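Local coordinates for protein NAD(P)H dehydrogenase (quinone) (Deinococcus radiodurans, PDB 1YDG) that uses FMN to catalyse the reduction of quinones to quinols by NADH or NADPH, working as a homotetrameric flavoprotein of the WrbA family, at residues G20-Q25 and Q176-N181; E26-G31 and A36-L41. All coordinates share one frame; numbering follows the deposited sequence.

Interaction 1 of 2, residues G20-Q25 and Q176-N181; sequences GYAMAQ and QPLLEN. With SO4 (sulfate ion), chain J.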
ATOM      1  N   GLY B  20      -1.889  -5.375 -22.376  1.00 15.36           N
ATOM      2  CA  GLY B  20      -1.009  -6.297 -21.655  1.00 15.22           C
ATOM      3  C   GLY B  20      -0.339  -7.332 -22.538  1.00 15.43           C
ATOM      4  O   GLY B  20       0.788  -7.731 -22.281  1.00 15.57           O
ATOM      5  N   TYR B  21      -1.040  -7.769 -23.585  1.00 15.61           N
ATOM      6  CA  TYR B  21      -0.493  -8.696 -24.556  1.00 15.29           C
ATOM      7  C   TYR B  21       0.679  -8.034 -25.307  1.00 15.07           C
ATOM      8  O   TYR B  21       1.728  -8.650 -25.481  1.00 15.37           O
ATOM      9  CB  TYR B  21      -1.594  -9.173 -25.514  1.00 15.29           C
ATOM     10  CG  TYR B  21      -1.181 -10.193 -26.563  1.00 15.57           C
ATOM     11  CD1 TYR B  21      -0.305 -11.232 -26.257  1.00 15.83           C
ATOM     12  CD2 TYR B  21      -1.711 -10.145 -27.857  1.00 15.71           C
ATOM     13  CE1 TYR B  21       0.066 -12.176 -27.222  1.00 16.43           C
ATOM     14  CE2 TYR B  21      -1.354 -11.083 -28.818  1.00 16.42           C
ATOM     15  CZ  TYR B  21      -0.462 -12.100 -28.496  1.00 16.66           C
ATOM     16  OH  TYR B  21      -0.100 -13.051 -29.436  1.00 16.22           O
ATOM     17  N   ALA B  22       0.517  -6.787 -25.737  1.00 15.39           N
ATOM     18  CA  ALA B  22       1.626  -6.083 -26.420  1.00 15.57           C
ATOM     19  C   ALA B  22       2.827  -5.948 -25.469  1.00 15.38           C
ATOM     20  O   ALA B  22       3.971  -6.174 -25.856  1.00 15.08           O
ATOM     21  CB  ALA B  22       1.179  -4.714 -26.899  1.00 15.91           C
ATOM     22  N   MET B  23       2.543  -5.605 -24.216  1.00 15.17           N
ATOM     23  CA  MET B  23       3.599  -5.461 -23.222  1.00 15.80           C
ATOM     24  C   MET B  23       4.299  -6.780 -22.976  1.00 15.29           C
ATOM     25  O   MET B  23       5.505  -6.821 -22.884  1.00 14.83           O
ATOM     26  CB  MET B  23       3.029  -4.943 -21.893  1.00 15.66           C
ATOM     27  CG  MET B  23       2.470  -3.536 -21.956  1.00 15.43           C
ATOM     28  SD  MET B  23       1.649  -3.072 -20.429  1.00 17.37           S
ATOM     29  CE  MET B  23       3.044  -2.928 -19.360  1.00 15.35           C
ATOM     30  N   ALA B  24       3.521  -7.856 -22.852  1.00 15.82           N
ATOM     31  CA  ALA B  24       4.066  -9.165 -22.546  1.00 15.88           C
ATOM     32  C   ALA B  24       4.902  -9.697 -23.694  1.00 16.08           C
ATOM     33  O   ALA B  24       5.952 -10.304 -23.465  1.00 15.37           O
ATOM     34  CB  ALA B  24       2.962 -10.127 -22.184  1.00 16.05           C
ATOM     35  N   GLN B  25       4.465  -9.437 -24.927  1.00 16.52           N
ATOM     36  CA  GLN B  25       5.277  -9.792 -26.097  1.00 17.19           C
ATOM     37  C   GLN B  25       6.610  -9.057 -26.084  1.00 16.83           C
ATOM     38  O   GLN B  25       7.645  -9.655 -26.368  1.00 17.10           O
ATOM     39  CB  GLN B  25       4.533  -9.514 -27.403  1.00 16.98           C
ATOM     40  CG  GLN B  25       3.275 -10.338 -27.615  1.00 18.09           C
ATOM     41  CD  GLN B  25       2.598 -10.007 -28.941  1.00 19.53           C
ATOM     42  OE1 GLN B  25       3.037 -10.468 -29.988  1.00 23.74           O
ATOM     43  NE2 GLN B  25       1.555  -9.185 -28.901  1.00 20.27           N
ATOM     44  N   GLN B 176      -4.409   2.719 -29.277  1.00 49.45           N
ATOM     45  CA  GLN B 176      -3.245   2.924 -30.149  1.00 49.35           C
ATOM     46  C   GLN B 176      -2.005   2.231 -29.558  1.00 49.40           C
ATOM     47  O   GLN B 176      -1.966   1.953 -28.351  1.00 49.76           O
ATOM     48  CB  GLN B 176      -2.992   4.430 -30.369  1.00 49.98           C
ATOM     49  CG  GLN B 176      -3.176   4.920 -31.824  1.00 51.37           C
ATOM     50  CD  GLN B 176      -4.618   4.856 -32.353  1.00 53.06           C
ATOM     51  OE1 GLN B 176      -5.511   4.250 -31.745  1.00 54.79           O
ATOM     52  NE2 GLN B 176      -4.839   5.485 -33.509  1.00 52.93           N
ATOM     53  N   PRO B 177      -0.992   1.933 -30.401  1.00 48.81           N
ATOM     54  CA  PRO B 177       0.109   1.086 -29.928  1.00 48.08           C
ATOM     55  C   PRO B 177       1.001   1.679 -28.827  1.00 47.44           C
ATOM     56  O   PRO B 177       0.845   2.841 -28.416  1.00 47.16           O
ATOM     57  CB  PRO B 177       0.935   0.826 -31.199  1.00 48.36           C
ATOM     58  CG  PRO B 177       0.056   1.220 -32.344  1.00 48.65           C
ATOM     59  CD  PRO B 177      -0.804   2.320 -31.811  1.00 48.96           C
ATOM     60  N   LEU B 178       1.927   0.843 -28.361  1.00 46.42           N
ATOM     61  CA  LEU B 178       2.854   1.222 -27.307  1.00 45.57           C
ATOM     62  C   LEU B 178       3.925   2.172 -27.832  1.00 44.76           C
ATOM     63  O   LEU B 178       4.388   2.045 -28.965  1.00 44.66           O
ATOM     64  CB  LEU B 178       3.522  -0.020 -26.688  1.00 45.72           C
ATOM     65  CG  LEU B 178       2.837  -0.753 -25.527  1.00 45.40           C
ATOM     66  CD1 LEU B 178       1.326  -0.810 -25.685  1.00 45.21           C
ATOM     67  CD2 LEU B 178       3.423  -2.145 -25.412  1.00 45.20           C
ATOM     68  N   LEU B 179       4.313   3.104 -26.971  1.00 43.66           N
ATOM     69  CA  LEU B 179       5.374   4.051 -27.243  1.00 42.92           C
ATOM     70  C   LEU B 179       6.715   3.380 -27.033  1.00 42.22           C
ATOM     71  O   LEU B 179       6.817   2.402 -26.288  1.00 41.78           O
ATOM     72  CB  LEU B 179       5.275   5.234 -26.285  1.00 43.02           C
ATOM     73  CG  LEU B 179       3.894   5.844 -26.052  1.00 43.17           C
ATOM     74  CD1 LEU B 179       4.013   7.002 -25.080  1.00 44.05           C
ATOM     75  CD2 LEU B 179       3.275   6.288 -27.362  1.00 43.61           C
ATOM     76  N   GLU B 180       7.740   3.931 -27.673  1.00 41.20           N
ATOM     77  CA  GLU B 180       9.119   3.449 -27.532  1.00 40.40           C
ATOM     78  C   GLU B 180       9.593   3.492 -26.076  1.00 39.15           C
ATOM     79  O   GLU B 180      10.294   2.587 -25.621  1.00 38.84           O
ATOM     80  CB  GLU B 180      10.059   4.283 -28.417  1.00 40.89           C
ATOM     81  CG  GLU B 180      11.569   4.110 -28.164  1.00 42.06           C
ATOM     82  CD  GLU B 180      12.109   2.769 -28.629  1.00 43.98           C
ATOM     83  OE1 GLU B 180      12.962   2.752 -29.543  1.00 46.34           O
ATOM     84  OE2 GLU B 180      11.686   1.732 -28.082  1.00 45.44           O
ATOM     85  N   ASN B 181       9.202   4.542 -25.364  1.00 37.45           N
ATOM     86  CA  ASN B 181       9.622   4.747 -23.982  1.00 36.50           C
ATOM     87  C   ASN B 181       9.080   3.634 -23.075  1.00 34.72           C
ATOM     88  O   ASN B 181       9.801   3.076 -22.237  1.00 33.61           O
ATOM     89  CB  ASN B 181       9.146   6.116 -23.478  1.00 37.07           C
ATOM     90  CG  ASN B 181       9.268   7.219 -24.540  1.00 40.61           C
ATOM     91  OD1 ASN B 181      10.377   7.697 -24.840  1.00 43.81           O
ATOM     92  ND2 ASN B 181       8.119   7.623 -25.119  1.00 42.49           N
TER
HETATM   93  S   SO4 J1303      -5.557  -4.543 -21.484  1.00 15.25           S
HETATM   94  O1  SO4 J1303      -5.701  -3.995 -22.834  1.00 17.63           O
HETATM   95  O2  SO4 J1303      -5.241  -3.482 -20.551  1.00 15.47           O
HETATM   96  O3  SO4 J1303      -6.826  -5.182 -21.136  1.00 15.48           O
HETATM   97  O4  SO4 J1303      -4.453  -5.494 -21.460  1.00 14.55           O
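L178 reaches helix 19-33 with one methyl branch: CD2 lies 3.7 Å from A22 CB and 3.8 Å from M23 CG, so a single carbon sits against two neighbouring side chains. The same methyl comes within 3.8 Å of the backbone at M23 N. The other branch stands farther off, CD1 being 4.1 Å from A22 CB. A22 points its CB toward the loop, whereas the M23 side chain crosses that of L178 at about a right angle and meets it with CG rather than with the sulfur. With CG anti to the carbonyl carbon (chi1 -66°) and chi2 extended (173°), CG is set against L178 CD2 and SD runs on past it; the M23 side chain also comes close to S123 of the FMN site. No hydrogen bond joins the two segments, and the buried surface is a modest 111 Å², evidence of a light van der Waals contact.

On the same helix, NE2 of Q25 lies over the centre of the Y21 ring, 3.3 Å above its plane. Near the start of the helix, G20 N donates a nearly straight bond (167°) to sulfate O4 at 2.7 Å. A CB at position 20 would crowd that oxygen. S15, S16, T17 and T19 also bind the anion, which therefore occupies what is probably the FMN phosphate pocket: the phosphate-binding loop and helix N terminus of the flavodoxin-like fold.

Interaction 2 of 2, residues E26-G31 and A36-L41; sequences EAAEAG and AEVRLL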
ATOM      1  N   GLU B  26       6.596  -7.773 -25.734  1.00 17.37           N
ATOM      2  CA  GLU B  26       7.844  -6.991 -25.627  1.00 17.07           C
ATOM      3  C   GLU B  26       8.760  -7.570 -24.548  1.00 16.86           C
ATOM      4  O   GLU B  26       9.977  -7.735 -24.754  1.00 16.07           O
ATOM      5  CB  GLU B  26       7.518  -5.508 -25.356  1.00 17.82           C
ATOM      6  CG  GLU B  26       8.706  -4.568 -25.475  1.00 18.32           C
ATOM      7  CD  GLU B  26       9.213  -4.401 -26.913  1.00 20.75           C
ATOM      8  OE1 GLU B  26       8.407  -4.395 -27.860  1.00 21.96           O
ATOM      9  OE2 GLU B  26      10.431  -4.266 -27.094  1.00 23.24           O
ATOM     10  N   ALA B  27       8.162  -7.916 -23.405  1.00 17.10           N
ATOM     11  CA  ALA B  27       8.869  -8.599 -22.305  1.00 17.12           C
ATOM     12  C   ALA B  27       9.486  -9.916 -22.764  1.00 17.04           C
ATOM     13  O   ALA B  27      10.650 -10.185 -22.499  1.00 16.03           O
ATOM     14  CB  ALA B  27       7.913  -8.855 -21.128  1.00 17.03           C
ATOM     15  N   ALA B  28       8.703 -10.724 -23.471  1.00 17.62           N
ATOM     16  CA  ALA B  28       9.165 -12.018 -23.935  1.00 18.67           C
ATOM     17  C   ALA B  28      10.359 -11.926 -24.903  1.00 19.49           C
ATOM     18  O   ALA B  28      11.301 -12.706 -24.794  1.00 19.69           O
ATOM     19  CB  ALA B  28       8.029 -12.790 -24.562  1.00 18.83           C
ATOM     20  N   GLU B  29      10.314 -10.963 -25.818  1.00 20.62           N
ATOM     21  CA  GLU B  29      11.411 -10.695 -26.753  1.00 21.25           C
ATOM     22  C   GLU B  29      12.676 -10.210 -26.056  1.00 21.08           C
ATOM     23  O   GLU B  29      13.804 -10.605 -26.416  1.00 21.19           O
ATOM     24  CB  GLU B  29      10.978  -9.616 -27.748  1.00 21.90           C
ATOM     25  CG  GLU B  29       9.912 -10.052 -28.709  1.00 24.05           C
ATOM     26  CD  GLU B  29       9.503  -8.956 -29.696  1.00 26.28           C
ATOM     27  OE1 GLU B  29       8.517  -9.182 -30.446  1.00 33.17           O
ATOM     28  OE2 GLU B  29      10.168  -7.880 -29.743  1.00 33.86           O
ATOM     29  N   ALA B  30      12.499  -9.341 -25.062  1.00 20.38           N
ATOM     30  CA  ALA B  30      13.629  -8.846 -24.278  1.00 20.43           C
ATOM     31  C   ALA B  30      14.281 -10.006 -23.518  1.00 20.36           C
ATOM     32  O   ALA B  30      15.510 -10.110 -23.463  1.00 20.11           O
ATOM     33  CB  ALA B  30      13.191  -7.759 -23.328  1.00 19.92           C
ATOM     34  N   GLY B  31      13.452 -10.886 -22.962  1.00 20.03           N
ATOM     35  CA  GLY B  31      13.941 -12.081 -22.284  1.00 20.59           C
ATOM     36  C   GLY B  31      14.743 -12.996 -23.178  1.00 20.39           C
ATOM     37  O   GLY B  31      15.803 -13.471 -22.783  1.00 20.29           O
ATOM     38  N   ALA B  36      17.621 -15.762 -22.151  1.00 19.87           N
ATOM     39  CA  ALA B  36      16.757 -16.600 -21.334  1.00 19.67           C
ATOM     40  C   ALA B  36      15.938 -17.558 -22.192  1.00 19.00           C
ATOM     41  O   ALA B  36      15.730 -17.328 -23.381  1.00 18.98           O
ATOM     42  CB  ALA B  36      15.817 -15.731 -20.486  1.00 19.44           C
ATOM     43  N   GLU B  37      15.488 -18.638 -21.568  1.00 18.99           N
ATOM     44  CA  GLU B  37      14.448 -19.485 -22.122  1.00 18.35           C
ATOM     45  C   GLU B  37      13.114 -18.919 -21.666  1.00 17.34           C
ATOM     46  O   GLU B  37      12.865 -18.848 -20.468  1.00 16.09           O
ATOM     47  CB  GLU B  37      14.598 -20.923 -21.613  1.00 19.05           C
ATOM     48  CG  GLU B  37      13.527 -21.852 -22.153  1.00 19.36           C
ATOM     49  CD  GLU B  37      13.799 -23.312 -21.884  1.00 20.68           C
ATOM     50  OE1 GLU B  37      14.435 -23.641 -20.859  1.00 22.60           O
ATOM     51  OE2 GLU B  37      13.348 -24.139 -22.712  1.00 23.88           O
ATOM     52  N   VAL B  38      12.258 -18.525 -22.608  1.00 16.18           N
ATOM     53  CA  VAL B  38      11.052 -17.777 -22.259  1.00 16.33           C
ATOM     54  C   VAL B  38       9.752 -18.542 -22.513  1.00 15.70           C
ATOM     55  O   VAL B  38       9.584 -19.168 -23.561  1.00 15.32           O
ATOM     56  CB  VAL B  38      10.997 -16.438 -23.027  1.00 16.30           C
ATOM     57  CG1 VAL B  38       9.895 -15.554 -22.481  1.00 16.34           C
ATOM     58  CG2 VAL B  38      12.359 -15.703 -22.948  1.00 16.47           C
ATOM     59  N   ARG B  39       8.842 -18.482 -21.545  1.00 15.05           N
ATOM     60  CA  ARG B  39       7.428 -18.814 -21.774  1.00 14.96           C
ATOM     61  C   ARG B  39       6.585 -17.555 -21.661  1.00 14.47           C
ATOM     62  O   ARG B  39       6.596 -16.900 -20.633  1.00 15.15           O
ATOM     63  CB  ARG B  39       6.908 -19.843 -20.769  1.00 14.15           C
ATOM     64  CG  ARG B  39       7.598 -21.165 -20.887  1.00 15.94           C
ATOM     65  CD  ARG B  39       6.984 -22.193 -19.954  1.00 15.31           C
ATOM     66  NE  ARG B  39       7.666 -23.465 -20.108  1.00 16.28           N
ATOM     67  CZ  ARG B  39       7.557 -24.500 -19.283  1.00 15.67           C
ATOM     68  NH1 ARG B  39       6.745 -24.456 -18.234  1.00 16.21           N
ATOM     69  NH2 ARG B  39       8.255 -25.597 -19.537  1.00 16.52           N
ATOM     70  N   LEU B  40       5.848 -17.246 -22.720  1.00 14.04           N
ATOM     71  CA  LEU B  40       4.792 -16.256 -22.704  1.00 14.06           C
ATOM     72  C   LEU B  40       3.469 -16.972 -22.489  1.00 13.62           C
ATOM     73  O   LEU B  40       3.082 -17.819 -23.294  1.00 14.63           O
ATOM     74  CB  LEU B  40       4.774 -15.519 -24.038  1.00 14.47           C
ATOM     75  CG  LEU B  40       3.682 -14.490 -24.314  1.00 13.79           C
ATOM     76  CD1 LEU B  40       3.773 -13.400 -23.299  1.00 15.32           C
ATOM     77  CD2 LEU B  40       3.857 -13.933 -25.725  1.00 15.24           C
ATOM     78  N   LEU B  41       2.781 -16.618 -21.409  1.00 13.11           N
ATOM     79  CA  LEU B  41       1.634 -17.368 -20.892  1.00 12.80           C
ATOM     80  C   LEU B  41       0.497 -16.428 -20.542  1.00 12.87           C
ATOM     81  O   LEU B  41       0.659 -15.475 -19.770  1.00 12.23           O
ATOM     82  CB  LEU B  41       2.047 -18.130 -19.632  1.00 12.96           C
ATOM     83  CG  LEU B  41       3.222 -19.091 -19.809  1.00 12.77           C
ATOM     84  CD1 LEU B  41       3.868 -19.346 -18.468  1.00 13.45           C
ATOM     85  CD2 LEU B  41       2.773 -20.379 -20.462  1.00 12.30           C
TER
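G31 O accepts a hydrogen bond from A36 N at 3.0 Å, with an N-H...O angle of 148°. A36 CB packs against the same oxygen at 3.2 Å. The bond ties the late part of the helix to the residue just before strand 37-41, which runs back almost antiparallel to helix 26-31 (170°) with the axes 8.1 Å apart at their closest. This is the return half of the beta-alpha-beta unit formed by strand 8-13, helix 19-33 and strand 37-42 in the flavodoxin-like domain.

V38 presents both methyls to the helix. With CG1 anti to the backbone N (chi1 -170°), that branch meets A28 CB at 3.9 Å, while CG2 rests 3.6 Å from G31 C and also touches A28 O. The absence of a side chain at G31 matters here, since a CB would come tightly upon CG2. Replacing V38 by an alanine would probably open a gap beside A28 and G31 where the two methyls now pack. L40 adds a looser apolar touch, its CB 4.3 Å from A28 CB. On the opposite face of the strand, R39 forms a salt bridge with D75 and a cation-pi contact with W78.

Overall arrangement
From the N terminus, strand 8-13 leads through the FMN-binding loop into helix 19-33, whose first half enters interaction 1 and whose second half enters interaction 2. After the helix ends at residue 33 the chain turns back, and interaction 2 closes a short loop of four intervening residues, tying the helix to strand 37-42. Interaction 1 closes a far longer loop, with 150 residues between its two segments, as the loop leading into helix 180-204 returns to the same helix; the short closure falls within it, without crossing. Their centres are 14 Å apart, yet A24 CB lies 3.6 Å from L40 CD1. Helix 19-33 thereby links the parallel core of the sheet to the C-terminal part of the fold.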